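Local atomic coordinates of putative transcriptional regulator (MarR/EmrR family) (Acinetobacter sp. ADP1, PDB entry 3NRV), a protein that probably binds DNA as a dimeric transcription factor of the MarR/EmrR family and regulates transcription. Residues I46-C55 with A97-Y108. Numbering follows the deposited sequence.
Sequences ISVLSSASDC and AINLTEMGQELY. With SO4 (sulfate ion), chain N.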
loop_
_atom_site.group_PDB
_atom_site.type_symbol
_atom_site.label_atom_id
_atom_site.label_comp_id
_atom_site.label_asym_id
_atom_site.label_seq_id
_atom_site.Cartn_x
_atom_site.Cartn_y
_atom_site.Cartn_z
ATOM N N ILE C 46 -9.378 -0.390 -9.782
ATOM C CA ILE C 46 -10.695 -0.852 -10.218
ATOM C C ILE C 46 -11.726 -0.607 -9.118
ATOM O O ILE C 46 -12.840 -0.124 -9.372
ATOM C CB ILE C 46 -10.625 -2.353 -10.630
ATOM C CG1 ILE C 46 -9.996 -2.454 -12.022
ATOM C CG2 ILE C 46 -12.002 -3.002 -10.633
ATOM C CD1 ILE C 46 -9.408 -3.780 -12.285
ATOM N N SER C 47 -11.347 -0.915 -7.886
ATOM C CA SER C 47 -12.269 -0.751 -6.770
ATOM C C SER C 47 -12.599 0.734 -6.534
ATOM O O SER C 47 -13.732 1.089 -6.187
ATOM C CB SER C 47 -11.719 -1.422 -5.508
ATOM O OG SER C 47 -12.500 -1.070 -4.382
ATOM N N VAL C 48 -11.622 1.607 -6.750
ATOM C CA VAL C 48 -11.888 3.053 -6.658
ATOM C C VAL C 48 -12.836 3.499 -7.773
ATOM O O VAL C 48 -13.791 4.218 -7.525
ATOM C CB VAL C 48 -10.610 3.919 -6.689
ATOM C CG1 VAL C 48 -10.963 5.415 -6.841
ATOM C CG2 VAL C 48 -9.803 3.697 -5.427
ATOM N N LEU C 49 -12.597 3.035 -8.994
ATOM C CA LEU C 49 -13.446 3.407 -10.123
ATOM C C LEU C 49 -14.898 2.936 -9.935
ATOM O O LEU C 49 -15.837 3.587 -10.392
ATOM C CB LEU C 49 -12.866 2.878 -11.439
ATOM C CG LEU C 49 -11.481 3.412 -11.838
ATOM C CD1 LEU C 49 -10.995 2.792 -13.094
ATOM C CD2 LEU C 49 -11.555 4.926 -12.008
ATOM N N SER C 50 -15.107 1.826 -9.239
ATOM C CA SER C 50 -16.478 1.348 -9.088
ATOM C C SER C 50 -17.259 2.210 -8.094
ATOM O O SER C 50 -18.487 2.189 -8.081
ATOM C CB SER C 50 -16.501 -0.110 -8.625
ATOM O OG SER C 50 -16.295 -0.172 -7.229
ATOM N N SER C 51 -16.537 2.957 -7.260
ATOM C CA SER C 51 -17.100 3.613 -6.081
ATOM C C SER C 51 -17.336 5.089 -6.307
ATOM O O SER C 51 -18.162 5.710 -5.645
ATOM C CB SER C 51 -16.126 3.500 -4.900
ATOM O OG SER C 51 -16.046 2.183 -4.389
ATOM N N ALA C 52 -16.583 5.671 -7.221
ATOM C CA ALA C 52 -16.566 7.113 -7.295
ATOM C C ALA C 52 -16.847 7.625 -8.681
ATOM O O ALA C 52 -16.733 6.909 -9.683
ATOM C CB ALA C 52 -15.237 7.667 -6.767
ATOM N N SER C 53 -17.222 8.892 -8.710
ATOM C CA SER C 53 -17.502 9.593 -9.941
ATOM C C SER C 53 -16.346 10.537 -10.254
ATOM O O SER C 53 -15.605 10.960 -9.348
ATOM C CB SER C 53 -18.815 10.371 -9.801
ATOM O OG SER C 53 -19.067 10.692 -8.439
ATOM N N ASP C 54 -16.215 10.855 -11.540
ATOM C CA ASP C 54 -15.204 11.765 -12.041
ATOM C C ASP C 54 -13.833 11.437 -11.478
ATOM O O ASP C 54 -13.171 12.287 -10.870
ATOM C CB ASP C 54 -15.590 13.224 -11.773
ATOM C CG ASP C 54 -16.376 13.400 -10.486
ATOM O OD1 ASP C 54 -17.613 13.534 -10.564
ATOM O OD2 ASP C 54 -15.766 13.417 -9.398
ATOM N N CYS C 55 -13.405 10.193 -11.680
ATOM C CA CYS C 55 -12.066 9.805 -11.281
ATOM C C CYS C 55 -11.040 10.257 -12.303
ATOM O O CYS C 55 -10.864 9.620 -13.335
ATOM C CB CYS C 55 -11.989 8.292 -11.091
ATOM S SG CYS C 55 -12.878 7.842 -9.600
ATOM N N ALA C 97 -12.454 11.857 -17.445
ATOM C CA ALA C 97 -12.556 10.946 -16.311
ATOM C C ALA C 97 -12.145 9.544 -16.752
ATOM O O ALA C 97 -12.219 9.219 -17.936
ATOM C CB ALA C 97 -13.994 10.944 -15.745
ATOM N N ILE C 98 -11.701 8.722 -15.807
ATOM C CA ILE C 98 -11.413 7.318 -16.106
ATOM C C ILE C 98 -12.648 6.505 -15.694
ATOM O O ILE C 98 -13.163 6.685 -14.583
ATOM C CB ILE C 98 -10.191 6.823 -15.316
ATOM C CG1 ILE C 98 -8.967 7.739 -15.548
ATOM C CG2 ILE C 98 -9.880 5.333 -15.641
ATOM C CD1 ILE C 98 -8.486 7.745 -17.005
ATOM N N ASN C 99 -13.130 5.633 -16.575
ATOM C CA ASN C 99 -14.279 4.777 -16.257
ATOM C C ASN C 99 -13.991 3.298 -16.506
ATOM O O ASN C 99 -13.260 2.949 -17.429
ATOM C CB ASN C 99 -15.497 5.127 -17.120
ATOM C CG ASN C 99 -15.967 6.557 -16.954
ATOM O OD1 ASN C 99 -15.884 7.149 -15.881
ATOM N ND2 ASN C 99 -16.495 7.110 -18.028
ATOM N N LEU C 100 -14.616 2.431 -15.716
ATOM C CA LEU C 100 -14.588 0.995 -16.006
ATOM C C LEU C 100 -15.312 0.727 -17.325
ATOM O O LEU C 100 -16.316 1.361 -17.619
ATOM C CB LEU C 100 -15.292 0.215 -14.890
ATOM C CG LEU C 100 -14.630 0.265 -13.513
ATOM C CD1 LEU C 100 -15.529 -0.347 -12.451
ATOM C CD2 LEU C 100 -13.292 -0.457 -13.580
ATOM N N THR C 101 -14.803 -0.186 -18.133
ATOM C CA THR C 101 -15.585 -0.657 -19.272
ATOM C C THR C 101 -16.630 -1.639 -18.721
ATOM O O THR C 101 -16.668 -1.899 -17.510
ATOM C CB THR C 101 -14.715 -1.405 -20.250
ATOM O OG1 THR C 101 -14.064 -2.473 -19.548
ATOM C CG2 THR C 101 -13.654 -0.463 -20.881
ATOM N N GLU C 102 -17.471 -2.191 -19.590
ATOM C CA GLU C 102 -18.393 -3.236 -19.145
ATOM C C GLU C 102 -17.619 -4.430 -18.565
ATOM O O GLU C 102 -18.019 -5.002 -17.557
ATOM C CB GLU C 102 -19.322 -3.698 -20.277
ATOM C CG GLU C 102 -20.525 -4.509 -19.779
ATOM C CD GLU C 102 -21.416 -5.031 -20.911
ATOM O OE1 GLU C 102 -22.638 -5.197 -20.683
ATOM O OE2 GLU C 102 -20.896 -5.273 -22.026
HETATM N N MSE C 103 -16.504 -4.794 -19.190
HETATM C CA MSE C 103 -15.678 -5.876 -18.646
HETATM C C MSE C 103 -15.046 -5.523 -17.297
HETATM O O MSE C 103 -14.931 -6.376 -16.422
HETATM C CB MSE C 103 -14.600 -6.332 -19.632
HETATM C CG MSE C 103 -13.804 -7.529 -19.115
HETATM SE SE MSE C 103 -12.702 -8.449 -20.465
HETATM C CE MSE C 103 -13.121 -7.340 -21.995
ATOM N N GLY C 104 -14.633 -4.269 -17.117
ATOM C CA GLY C 104 -14.099 -3.865 -15.831
ATOM C C GLY C 104 -15.172 -3.900 -14.749
ATOM O O GLY C 104 -14.900 -4.252 -13.604
ATOM N N GLN C 105 -16.401 -3.538 -15.103
ATOM C CA GLN C 105 -17.506 -3.638 -14.148
ATOM C C GLN C 105 -17.777 -5.108 -13.773
ATOM O O GLN C 105 -18.083 -5.414 -12.628
ATOM C CB GLN C 105 -18.775 -2.979 -14.715
ATOM C CG GLN C 105 -18.657 -1.460 -14.865
ATOM C CD GLN C 105 -19.863 -0.812 -15.537
ATOM O OE1 GLN C 105 -20.658 -1.477 -16.189
ATOM N NE2 GLN C 105 -19.985 0.503 -15.391
ATOM N N GLU C 106 -17.689 -6.003 -14.749
ATOM C CA GLU C 106 -17.903 -7.446 -14.494
ATOM C C GLU C 106 -16.789 -7.963 -13.586
ATOM O O GLU C 106 -17.035 -8.698 -12.634
ATOM C CB GLU C 106 -17.874 -8.233 -15.797
ATOM C CG GLU C 106 -19.047 -7.979 -16.732
ATOM C CD GLU C 106 -18.767 -8.519 -18.125
ATOM O OE1 GLU C 106 -17.604 -8.839 -18.406
ATOM O OE2 GLU C 106 -19.691 -8.608 -18.952
ATOM N N LEU C 107 -15.558 -7.552 -13.880
ATOM C CA LEU C 107 -14.424 -7.928 -13.034
ATOM C C LEU C 107 -14.685 -7.480 -11.595
ATOM O O LEU C 107 -14.547 -8.263 -10.637
ATOM C CB LEU C 107 -13.127 -7.323 -13.576
ATOM C CG LEU C 107 -11.870 -7.556 -12.726
ATOM C CD1 LEU C 107 -11.671 -9.055 -12.458
ATOM C CD2 LEU C 107 -10.653 -6.959 -13.403
ATOM N N TYR C 108 -15.112 -6.232 -11.434
ATOM C CA TYR C 108 -15.367 -5.732 -10.090
ATOM C C TYR C 108 -16.432 -6.573 -9.394
ATOM O O TYR C 108 -16.314 -6.916 -8.217
ATOM C CB TYR C 108 -15.788 -4.258 -10.104
ATOM C CG TYR C 108 -16.098 -3.773 -8.718
ATOM C CD1 TYR C 108 -15.083 -3.397 -7.845
ATOM C CD2 TYR C 108 -17.415 -3.736 -8.259
ATOM C CE1 TYR C 108 -15.372 -2.982 -6.546
ATOM C CE2 TYR C 108 -17.715 -3.321 -6.975
ATOM C CZ TYR C 108 -16.698 -2.941 -6.125
ATOM O OH TYR C 108 -17.023 -2.528 -4.857
HETATM S S SO4 N . -17.867 9.714 -14.326
HETATM O O1 SO4 N . -17.259 9.911 -15.647
HETATM O O2 SO4 N . -16.836 9.499 -13.316
HETATM O O3 SO4 N . -18.682 10.874 -13.972
HETATM O O4 SO4 N . -18.739 8.540 -14.359
HETATM O O HOH W 1 -16.393 3.613 -13.755
HETATM O O HOH W 2 -17.743 0.091 -4.169
HETATM O O HOH W 3 -14.725 7.760 -12.783
#
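Leu49 and Ser50, near the end of helix 40-51, pack against Leu100 and Tyr108 in the winged helix-turn-helix fold of the MarR family. Strand 97-100 is the second strand of the wing hairpin, and helix 102-122 follows it. The axes of segments 46-51 and 102-108 lie at 104° to each other.

Leu49 reaches into the angle between helix and wing. Leu49 CB lies 3.8 Å from Leu100 CG. With Leu49 CG anti to the carbonyl carbon (chi1 -62°), both methyls are carried to Ile98. Leu49 CD1 meets Ile98 CG2 at 3.8 Å and also touches Leu100 CD2. Leu49 CD2 rests 3.5 Å from Ile98 O. Ile60 and Ile84 border this leucine elsewhere in the core.

Ile46 fits beside it, with Ile46 CG2 near the edge of the Tyr108 ring and Ile46 CD1 3.6 Å from Leu107 CD2. Ser50 covers one ring face of Tyr108. Ser50 CB sits 3.5 Å from the centroid of the Tyr108 ring, almost on the normal, in a CH-pi contact. Ser50 OG is displaced toward the rim, above the CE1–CZ side. Ile7 and Gln5 of the second subunit lie close by, so this end of the contact adjoins the dimer interface.

Beyond the helix the chain meets the strand through its backbone. Ile98 N donates to Cys55 O over 2.8 Å at 165°. One water accepts from Cys55 N and contacts Ile98 O and a sulfate ion, which His89 and Arg94 also bind. Another water accepts from Leu100 N at 2.9 Å and donates weakly to Leu49 O.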